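Local coordinates for protein beta-hexosaminidase (Neisseria gonorrhoeae, PDB 6JTJ) that probably removes terminal beta-1,4-linked N-acetylglucosamine from peptide-linked peptidoglycan fragments during cell-wall recycling, as a family 3 glycoside hydrolase, at residues N185-Q197 with A239-M252. Residues are numbered along the deposited sequence; the frame is centred on the assembly and turned at random.
Sequences NPEAVARLALALQ and ADLAPFRIMSREGM
Two neighbouring outer helices of the glycoside hydrolase family 3 barrel meet here, helix 186-202, through residues 186-197, and helix 242-249; these segments run the same way at 28° with axes 8.8 Å apart. The CA atoms come closest at Ala190 and Pro243, 4.6 Å apart, where the Ala190 methyl packs against Pro243 CA and CB. Val189 CG1 lies against the proline ring, 4.0 Å from Pro243 CG, while Ile246 CD1 reaches Ala190 CB. Further along, Leu194 spreads its two methyls: CD1 meets Ile246 CG2 at 3.6 Å, the side chains crossing near a right angle, and CD2 meets Glu250 CB at 3.5 Å. Met247, bent at chi2 (-78°) and chi3, brings its sulfur beside Leu194 CD2 and Ala193 CB, and its CE to 3.5 Å from Gln197 OE1. Gln197, its CG anti to the backbone N (chi1 174°) and its chain extended, carries its amide to the turn at 250-252, OE1 lying against Met252 CA; OE1 is hydrogen-bonded to Ser207 and more weakly to a water that also binds Gly251 O. Helix 242-249 closes in a Schellman motif, Gly251 being the positive-phi C' residue and Met252 N bonding Met247 O at 3.0 Å. Strands 208-212 and 254-257, which follow the two helices, pair in parallel, the beta-alpha-beta order characteristic of a TIM-barrel-type domain.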
# COMPACT_ATOMS: atom_id res chain seq x y z
N ASN C 185 -9.74 -7.70 -16.18
CA ASN C 185 -9.64 -8.10 -17.57
C ASN C 185 -8.91 -7.03 -18.36
O ASN C 185 -9.36 -5.89 -18.39
CB ASN C 185 -11.05 -8.32 -18.15
CG ASN C 185 -11.02 -8.92 -19.56
OD1 ASN C 185 -10.42 -8.37 -20.48
ND2 ASN C 185 -11.66 -10.05 -19.73
N PRO C 186 -7.82 -7.39 -19.03
CA PRO C 186 -7.05 -6.38 -19.78
C PRO C 186 -7.84 -5.57 -20.80
O PRO C 186 -7.61 -4.37 -20.94
CB PRO C 186 -5.95 -7.21 -20.46
CG PRO C 186 -6.31 -8.64 -20.27
CD PRO C 186 -7.17 -8.72 -19.05
N GLU C 187 -8.83 -6.18 -21.45
CA GLU C 187 -9.68 -5.44 -22.40
C GLU C 187 -10.53 -4.39 -21.71
O GLU C 187 -10.67 -3.27 -22.19
CB GLU C 187 -10.59 -6.39 -23.20
CG GLU C 187 -11.33 -5.63 -24.35
CD GLU C 187 -10.40 -5.06 -25.44
OE1 GLU C 187 -9.25 -5.54 -25.63
OE2 GLU C 187 -10.84 -4.11 -26.14
N ALA C 188 -11.13 -4.76 -20.58
CA ALA C 188 -11.90 -3.78 -19.82
C ALA C 188 -11.00 -2.64 -19.33
O ALA C 188 -11.36 -1.46 -19.41
CB ALA C 188 -12.58 -4.46 -18.64
N VAL C 189 -9.82 -2.99 -18.84
CA VAL C 189 -8.90 -1.96 -18.32
C VAL C 189 -8.53 -0.98 -19.44
O VAL C 189 -8.63 0.23 -19.28
CB VAL C 189 -7.65 -2.58 -17.69
CG1 VAL C 189 -6.61 -1.49 -17.37
CG2 VAL C 189 -8.02 -3.34 -16.43
N ALA C 190 -8.14 -1.53 -20.58
CA ALA C 190 -7.71 -0.71 -21.72
C ALA C 190 -8.80 0.22 -22.17
O ALA C 190 -8.60 1.42 -22.31
CB ALA C 190 -7.25 -1.59 -22.88
N ARG C 191 -10.00 -0.32 -22.32
CA ARG C 191 -11.10 0.51 -22.83
C ARG C 191 -11.56 1.56 -21.83
O ARG C 191 -11.83 2.71 -22.20
CB ARG C 191 -12.25 -0.37 -23.32
CG ARG C 191 -11.82 -1.29 -24.51
CD ARG C 191 -12.38 -0.79 -25.83
NE ARG C 191 -12.14 0.61 -26.16
CZ ARG C 191 -11.21 1.11 -26.98
NH1 ARG C 191 -10.30 0.34 -27.56
NH2 ARG C 191 -11.21 2.42 -27.22
N LEU C 192 -11.64 1.21 -20.54
CA LEU C 192 -12.02 2.22 -19.55
C LEU C 192 -10.95 3.29 -19.45
O LEU C 192 -11.25 4.48 -19.31
CB LEU C 192 -12.27 1.56 -18.18
CG LEU C 192 -13.49 0.64 -18.20
CD1 LEU C 192 -13.51 -0.28 -16.98
CD2 LEU C 192 -14.76 1.48 -18.26
N ALA C 193 -9.70 2.88 -19.53
CA ALA C 193 -8.59 3.83 -19.46
C ALA C 193 -8.66 4.82 -20.64
O ALA C 193 -8.50 6.01 -20.45
CB ALA C 193 -7.26 3.08 -19.46
N LEU C 194 -8.86 4.30 -21.84
CA LEU C 194 -8.96 5.15 -23.03
C LEU C 194 -10.11 6.15 -22.94
O LEU C 194 -9.96 7.33 -23.28
CB LEU C 194 -9.13 4.30 -24.28
CG LEU C 194 -7.90 3.50 -24.71
CD1 LEU C 194 -8.29 2.44 -25.74
CD2 LEU C 194 -6.83 4.42 -25.28
N ALA C 195 -11.23 5.71 -22.38
CA ALA C 195 -12.37 6.60 -22.16
C ALA C 195 -12.07 7.64 -21.11
O ALA C 195 -12.46 8.83 -21.23
CB ALA C 195 -13.60 5.79 -21.75
N LEU C 196 -11.41 7.23 -20.03
CA LEU C 196 -11.01 8.20 -19.01
C LEU C 196 -10.08 9.23 -19.65
O LEU C 196 -10.20 10.43 -19.39
CB LEU C 196 -10.30 7.52 -17.84
CG LEU C 196 -9.98 8.46 -16.67
CD1 LEU C 196 -11.11 8.50 -15.66
CD2 LEU C 196 -8.70 8.03 -15.98
N GLN C 197 -9.15 8.74 -20.46
CA GLN C 197 -8.14 9.61 -21.10
C GLN C 197 -8.79 10.71 -21.96
O GLN C 197 -8.38 11.87 -21.89
CB GLN C 197 -7.18 8.75 -21.94
CG GLN C 197 -6.17 9.54 -22.76
CD GLN C 197 -5.08 8.66 -23.34
OE1 GLN C 197 -3.96 8.62 -22.81
NE2 GLN C 197 -5.41 7.90 -24.38
N ALA C 239 -1.41 -10.06 -21.14
CA ALA C 239 -2.35 -9.44 -20.21
C ALA C 239 -1.88 -8.07 -19.74
O ALA C 239 -2.30 -7.05 -20.31
CB ALA C 239 -2.62 -10.37 -19.03
N ASP C 240 -1.00 -8.04 -18.74
CA ASP C 240 -0.71 -6.79 -18.01
C ASP C 240 -0.14 -5.67 -18.90
O ASP C 240 -0.45 -4.50 -18.71
CB ASP C 240 0.25 -7.05 -16.87
CG ASP C 240 -0.22 -8.14 -15.92
OD1 ASP C 240 -0.45 -9.27 -16.37
OD2 ASP C 240 -0.36 -7.87 -14.70
N LEU C 241 0.65 -6.05 -19.91
CA LEU C 241 1.24 -5.06 -20.82
C LEU C 241 0.28 -4.49 -21.83
O LEU C 241 0.50 -3.39 -22.34
CB LEU C 241 2.45 -5.65 -21.56
CG LEU C 241 3.75 -5.59 -20.76
CD1 LEU C 241 4.80 -6.54 -21.34
CD2 LEU C 241 4.29 -4.18 -20.69
N ALA C 242 -0.78 -5.20 -22.14
CA ALA C 242 -1.63 -4.78 -23.26
C ALA C 242 -2.22 -3.38 -23.06
O ALA C 242 -2.24 -2.59 -24.01
CB ALA C 242 -2.71 -5.81 -23.55
N PRO C 243 -2.70 -3.05 -21.84
CA PRO C 243 -3.24 -1.68 -21.68
C PRO C 243 -2.19 -0.58 -21.86
O PRO C 243 -2.52 0.50 -22.36
CB PRO C 243 -3.78 -1.68 -20.25
CG PRO C 243 -4.02 -3.12 -19.92
CD PRO C 243 -3.03 -3.93 -20.71
N PHE C 244 -0.95 -0.86 -21.50
CA PHE C 244 0.13 0.08 -21.70
C PHE C 244 0.40 0.28 -23.19
O PHE C 244 0.51 1.42 -23.64
CB PHE C 244 1.41 -0.36 -20.97
CG PHE C 244 1.32 -0.25 -19.46
CD1 PHE C 244 1.55 0.95 -18.83
CD2 PHE C 244 1.00 -1.35 -18.69
CE1 PHE C 244 1.46 1.06 -17.45
CE2 PHE C 244 0.92 -1.26 -17.31
CZ PHE C 244 1.12 -0.05 -16.69
N ARG C 245 0.46 -0.80 -23.96
CA ARG C 245 0.64 -0.69 -25.42
C ARG C 245 -0.42 0.16 -26.07
O ARG C 245 -0.13 1.07 -26.85
CB ARG C 245 0.61 -2.06 -26.08
CG ARG C 245 1.87 -2.85 -25.91
CD ARG C 245 1.78 -4.02 -26.88
NE ARG C 245 3.07 -4.32 -27.58
CZ ARG C 245 4.17 -4.80 -27.00
NH1 ARG C 245 4.16 -5.09 -25.71
NH2 ARG C 245 5.27 -5.00 -27.71
N ILE C 246 -1.67 -0.13 -25.72
CA ILE C 246 -2.81 0.53 -26.33
C ILE C 246 -2.83 2.01 -25.94
O ILE C 246 -3.07 2.88 -26.78
CB ILE C 246 -4.11 -0.20 -25.93
CG1 ILE C 246 -4.11 -1.61 -26.55
CG2 ILE C 246 -5.32 0.58 -26.40
CD1 ILE C 246 -5.17 -2.57 -25.99
N MET C 247 -2.61 2.30 -24.66
CA MET C 247 -2.58 3.71 -24.20
C MET C 247 -1.44 4.48 -24.84
O MET C 247 -1.62 5.64 -25.23
CB MET C 247 -2.48 3.77 -22.70
CG MET C 247 -3.77 3.38 -22.00
SD MET C 247 -4.96 4.72 -22.05
CE MET C 247 -4.34 5.80 -20.78
N SER C 248 -0.28 3.84 -24.97
CA SER C 248 0.84 4.42 -25.66
C SER C 248 0.45 4.81 -27.08
O SER C 248 0.67 5.93 -27.51
CB SER C 248 2.03 3.45 -25.69
OG SER C 248 3.14 4.03 -26.35
N ARG C 249 -0.13 3.87 -27.81
CA ARG C 249 -0.58 4.11 -29.18
C ARG C 249 -1.53 5.28 -29.26
O ARG C 249 -1.47 6.07 -30.19
CB ARG C 249 -1.29 2.89 -29.74
CG ARG C 249 -1.04 2.69 -31.22
CD ARG C 249 -2.25 2.16 -31.96
NE ARG C 249 -2.86 0.99 -31.32
CZ ARG C 249 -4.13 0.91 -30.88
NH1 ARG C 249 -4.98 1.92 -30.99
NH2 ARG C 249 -4.54 -0.23 -30.32
N GLU C 250 -2.40 5.42 -28.26
CA GLU C 250 -3.41 6.47 -28.26
C GLU C 250 -3.00 7.76 -27.57
O GLU C 250 -3.87 8.56 -27.19
CB GLU C 250 -4.70 5.93 -27.64
CG GLU C 250 -5.29 4.77 -28.43
CD GLU C 250 -5.68 5.17 -29.84
OE1 GLU C 250 -6.29 6.25 -30.00
OE2 GLU C 250 -5.33 4.42 -30.79
N GLY C 251 -1.70 7.99 -27.39
CA GLY C 251 -1.23 9.32 -26.98
C GLY C 251 -0.96 9.57 -25.49
O GLY C 251 -0.81 10.71 -25.07
N MET C 252 -0.85 8.51 -24.70
CA MET C 252 -0.49 8.63 -23.28
C MET C 252 0.81 9.43 -23.14
O MET C 252 1.78 9.15 -23.84
CB MET C 252 -0.33 7.23 -22.68
CG MET C 252 0.09 7.21 -21.22
SD MET C 252 0.01 5.53 -20.53
CE MET C 252 1.15 4.65 -21.57
O HOH W 1 -2.14 11.54 -22.84